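Local atomic coordinates of uncharacterized protein MT2708 (Mycobacterium tuberculosis, PDB entry 2FGG), a protein that is of unknown function and belongs to the Rv2632c-like family, together with Rv1738 of the same organism. Residues 27-32 with 36-41. Residues are numbered along the deposited sequence; the frame is centred on the assembly and turned at random.
Sequences KARLSW and QMVGVG
A beta hairpin joins Ala28 and Leu30 of strand 27-32 to Gly39 and Met37 of strand 36-41, running antiparallel at 164°. Ala28 with Gly39 and Leu30 with Met37 are hydrogen-bonded pairs, each closed by two nearly straight backbone bonds: Ala28 N to Gly39 O is 2.8 Å and Met37 N to Leu30 O 2.7 Å. Lys27-Val40, Arg29-Val38 and Ser31-Gln36 are the non-hydrogen-bonded pairs; at the second, Arg29 CA sends a C-H to Met37 O (3.2 Å). The hairpin supplies two strands of a three-stranded antiparallel sheet in which 24-32 is central, bonded on its other side to 14-19, while helix 54-83 packs against one face. On that face lie Ala28, Leu30 and selenomethionine Met37. With CG anti to the carbonyl carbon and chi2 extended (179°), Met37 carries its selenium to 3.9 Å from Trp32 CB and 5.2 Å from the centroid of the five-membered ring, an oblique Met-aromatic contact, and touches Leu68 and Gln71 of the helix. The face bearing Lys27, Arg29, Ser31, Gln36, Val38 and Val40 is more open. Ser31 OG donates to Gln36 OE1 at 3.0 Å, arriving well to the side of the C=O direction (104°) and tilted from the amide plane. A bend at chi2 folds the Gln36 amide across to the neighbouring strand, beside Arg29, whose CD lies 3.9 Å from OE1. Val38 CG1 rests on Lys27 CB at 4.0 Å. The outward backbone edge of 36-41 faces helix side chains, Val40 N bonding to Asp67 and Val38 O to Gln71.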
ATOM      1  N   LYS A  27      -5.004  -5.132   1.992  1.00 65.17           N
ATOM      2  CA  LYS A  27      -5.316  -3.773   1.614  1.00 64.96           C
ATOM      3  C   LYS A  27      -4.641  -2.842   2.616  1.00 65.08           C
ATOM      4  O   LYS A  27      -4.789  -3.030   3.824  1.00 65.16           O
ATOM      5  CB  LYS A  27      -6.827  -3.566   1.598  1.00 64.71           C
ATOM      6  CG  LYS A  27      -7.508  -4.233   0.411  1.00 64.69           C
ATOM      7  CD  LYS A  27      -9.018  -4.168   0.506  1.00 63.47           C
ATOM      8  CE  LYS A  27      -9.639  -4.606  -0.793  1.00 63.36           C
ATOM      9  NZ  LYS A  27     -11.037  -4.125  -0.892  1.00 64.13           N
ATOM     10  N   ALA A  28      -3.865  -1.878   2.107  1.00 65.10           N
ATOM     11  CA  ALA A  28      -3.233  -0.835   2.931  1.00 65.10           C
ATOM     12  C   ALA A  28      -3.828   0.535   2.598  1.00 65.34           C
ATOM     13  O   ALA A  28      -3.585   1.081   1.523  1.00 65.55           O
ATOM     14  CB  ALA A  28      -1.735  -0.832   2.732  1.00 65.19           C
ATOM     15  N   ARG A  29      -4.611   1.080   3.528  1.00 65.41           N
ATOM     16  CA  ARG A  29      -5.335   2.331   3.317  1.00 65.62           C
ATOM     17  C   ARG A  29      -4.641   3.519   3.967  1.00 65.04           C
ATOM     18  O   ARG A  29      -4.333   3.493   5.148  1.00 65.10           O
ATOM     19  CB  ARG A  29      -6.777   2.214   3.833  1.00 65.43           C
ATOM     20  CG  ARG A  29      -7.587   3.513   3.723  1.00 66.64           C
ATOM     21  CD  ARG A  29      -8.972   3.415   4.352  1.00 67.06           C
ATOM     22  NE  ARG A  29      -8.941   2.781   5.670  1.00 70.62           N
ATOM     23  CZ  ARG A  29     -10.016   2.506   6.409  1.00 71.33           C
ATOM     24  NH1 ARG A  29     -11.235   2.815   5.975  1.00 71.85           N
ATOM     25  NH2 ARG A  29      -9.867   1.923   7.592  1.00 71.72           N
ATOM     26  N   LEU A  30      -4.408   4.559   3.177  1.00 64.82           N
ATOM     27  CA  LEU A  30      -3.850   5.814   3.665  1.00 64.42           C
ATOM     28  C   LEU A  30      -4.756   6.982   3.259  1.00 64.63           C
ATOM     29  O   LEU A  30      -5.162   7.087   2.099  1.00 64.81           O
ATOM     30  CB  LEU A  30      -2.428   6.010   3.114  1.00 64.24           C
ATOM     31  CG  LEU A  30      -1.716   7.360   3.283  1.00 63.80           C
ATOM     32  CD1 LEU A  30      -1.467   7.708   4.750  1.00 62.25           C
ATOM     33  CD2 LEU A  30      -0.415   7.366   2.509  1.00 63.60           C
ATOM     34  N   SER A  31      -5.092   7.840   4.218  1.00 64.66           N
ATOM     35  CA  SER A  31      -5.776   9.092   3.920  1.00 64.75           C
ATOM     36  C   SER A  31      -4.731  10.146   3.626  1.00 64.80           C
ATOM     37  O   SER A  31      -3.924  10.482   4.494  1.00 64.62           O
ATOM     38  CB  SER A  31      -6.647   9.533   5.093  1.00 64.82           C
ATOM     39  OG  SER A  31      -7.854   8.798   5.132  1.00 65.56           O
ATOM     40  N   TRP A  32      -4.735  10.657   2.398  1.00 65.22           N
ATOM     41  CA  TRP A  32      -3.693  11.591   1.959  1.00 65.80           C
ATOM     42  C   TRP A  32      -4.184  12.634   0.959  1.00 66.39           C
ATOM     43  O   TRP A  32      -4.831  12.302  -0.034  1.00 66.50           O
ATOM     44  CB  TRP A  32      -2.481  10.839   1.387  1.00 65.41           C
ATOM     45  CG  TRP A  32      -1.323  11.740   1.113  1.00 64.91           C
ATOM     46  CD1 TRP A  32      -0.913  12.201  -0.102  1.00 64.63           C
ATOM     47  CD2 TRP A  32      -0.443  12.319   2.082  1.00 64.84           C
ATOM     48  NE1 TRP A  32       0.176  13.024   0.047  1.00 64.49           N
ATOM     49  CE2 TRP A  32       0.484  13.116   1.378  1.00 64.68           C
ATOM     50  CE3 TRP A  32      -0.349  12.242   3.479  1.00 64.53           C
ATOM     51  CZ2 TRP A  32       1.500  13.832   2.024  1.00 64.78           C
ATOM     52  CZ3 TRP A  32       0.659  12.959   4.121  1.00 64.62           C
ATOM     53  CH2 TRP A  32       1.570  13.740   3.391  1.00 64.81           C
ATOM     54  N   GLN A  36      -8.633   8.923  -0.253  1.00 71.11           N
ATOM     55  CA  GLN A  36      -8.436   7.612   0.341  1.00 71.22           C
ATOM     56  C   GLN A  36      -7.599   6.821  -0.626  1.00 71.12           C
ATOM     57  O   GLN A  36      -8.037   6.517  -1.728  1.00 71.16           O
ATOM     58  CB  GLN A  36      -9.774   6.895   0.551  1.00 71.34           C
ATOM     59  CG  GLN A  36     -10.788   7.665   1.374  1.00 72.67           C
ATOM     60  CD  GLN A  36     -10.292   7.971   2.776  1.00 74.42           C
ATOM     61  OE1 GLN A  36      -9.644   7.140   3.414  1.00 75.32           O
ATOM     62  NE2 GLN A  36     -10.597   9.170   3.261  1.00 75.37           N
HETATM   63  N   MSE A  37      -6.385   6.499  -0.226  1.00 71.03           N
HETATM   64  CA  MSE A  37      -5.521   5.717  -1.085  1.00 71.61           C
HETATM   65  C   MSE A  37      -5.427   4.298  -0.554  1.00 69.78           C
HETATM   66  O   MSE A  37      -5.227   4.089   0.637  1.00 69.84           O
HETATM   67  CB  MSE A  37      -4.152   6.370  -1.183  1.00 71.24           C
HETATM   68  CG  MSE A  37      -4.221   7.775  -1.730  1.00 72.72           C
HETATM   69 SE   MSE A  37      -2.478   8.599  -1.832  1.00 77.05          SE
HETATM   70  CE  MSE A  37      -1.729   7.625  -3.294  1.00 75.19           C
ATOM     71  N   VAL A  38      -5.607   3.327  -1.440  1.00 68.35           N
ATOM     72  CA  VAL A  38      -5.563   1.922  -1.049  1.00 66.50           C
ATOM     73  C   VAL A  38      -4.600   1.163  -1.934  1.00 65.52           C
ATOM     74  O   VAL A  38      -4.738   1.145  -3.152  1.00 65.37           O
ATOM     75  CB  VAL A  38      -6.955   1.246  -1.108  1.00 66.46           C
ATOM     76  CG1 VAL A  38      -6.902  -0.141  -0.484  1.00 65.71           C
ATOM     77  CG2 VAL A  38      -7.992   2.092  -0.402  1.00 66.04           C
ATOM     78  N   GLY A  39      -3.615   0.547  -1.302  1.00 64.65           N
ATOM     79  CA  GLY A  39      -2.726  -0.386  -1.972  1.00 63.83           C
ATOM     80  C   GLY A  39      -3.278  -1.782  -1.789  1.00 63.13           C
ATOM     81  O   GLY A  39      -3.685  -2.149  -0.688  1.00 62.87           O
ATOM     82  N   VAL A  40      -3.317  -2.556  -2.869  1.00 62.48           N
ATOM     83  CA  VAL A  40      -3.868  -3.902  -2.815  1.00 61.89           C
ATOM     84  C   VAL A  40      -2.794  -4.908  -3.201  1.00 61.67           C
ATOM     85  O   VAL A  40      -2.117  -4.737  -4.209  1.00 61.57           O
ATOM     86  CB  VAL A  40      -5.117  -4.045  -3.717  1.00 61.90           C
ATOM     87  CG1 VAL A  40      -5.877  -5.321  -3.380  1.00 61.77           C
ATOM     88  CG2 VAL A  40      -6.041  -2.847  -3.552  1.00 61.55           C
ATOM     89  N   GLY A  41      -2.641  -5.941  -2.375  1.00 61.64           N
ATOM     90  CA  GLY A  41      -1.679  -7.012  -2.609  1.00 62.00           C
ATOM     91  C   GLY A  41      -2.280  -8.403  -2.479  1.00 62.29           C
ATOM     92  O   GLY A  41      -3.140  -8.632  -1.639  1.00 61.84           O
TER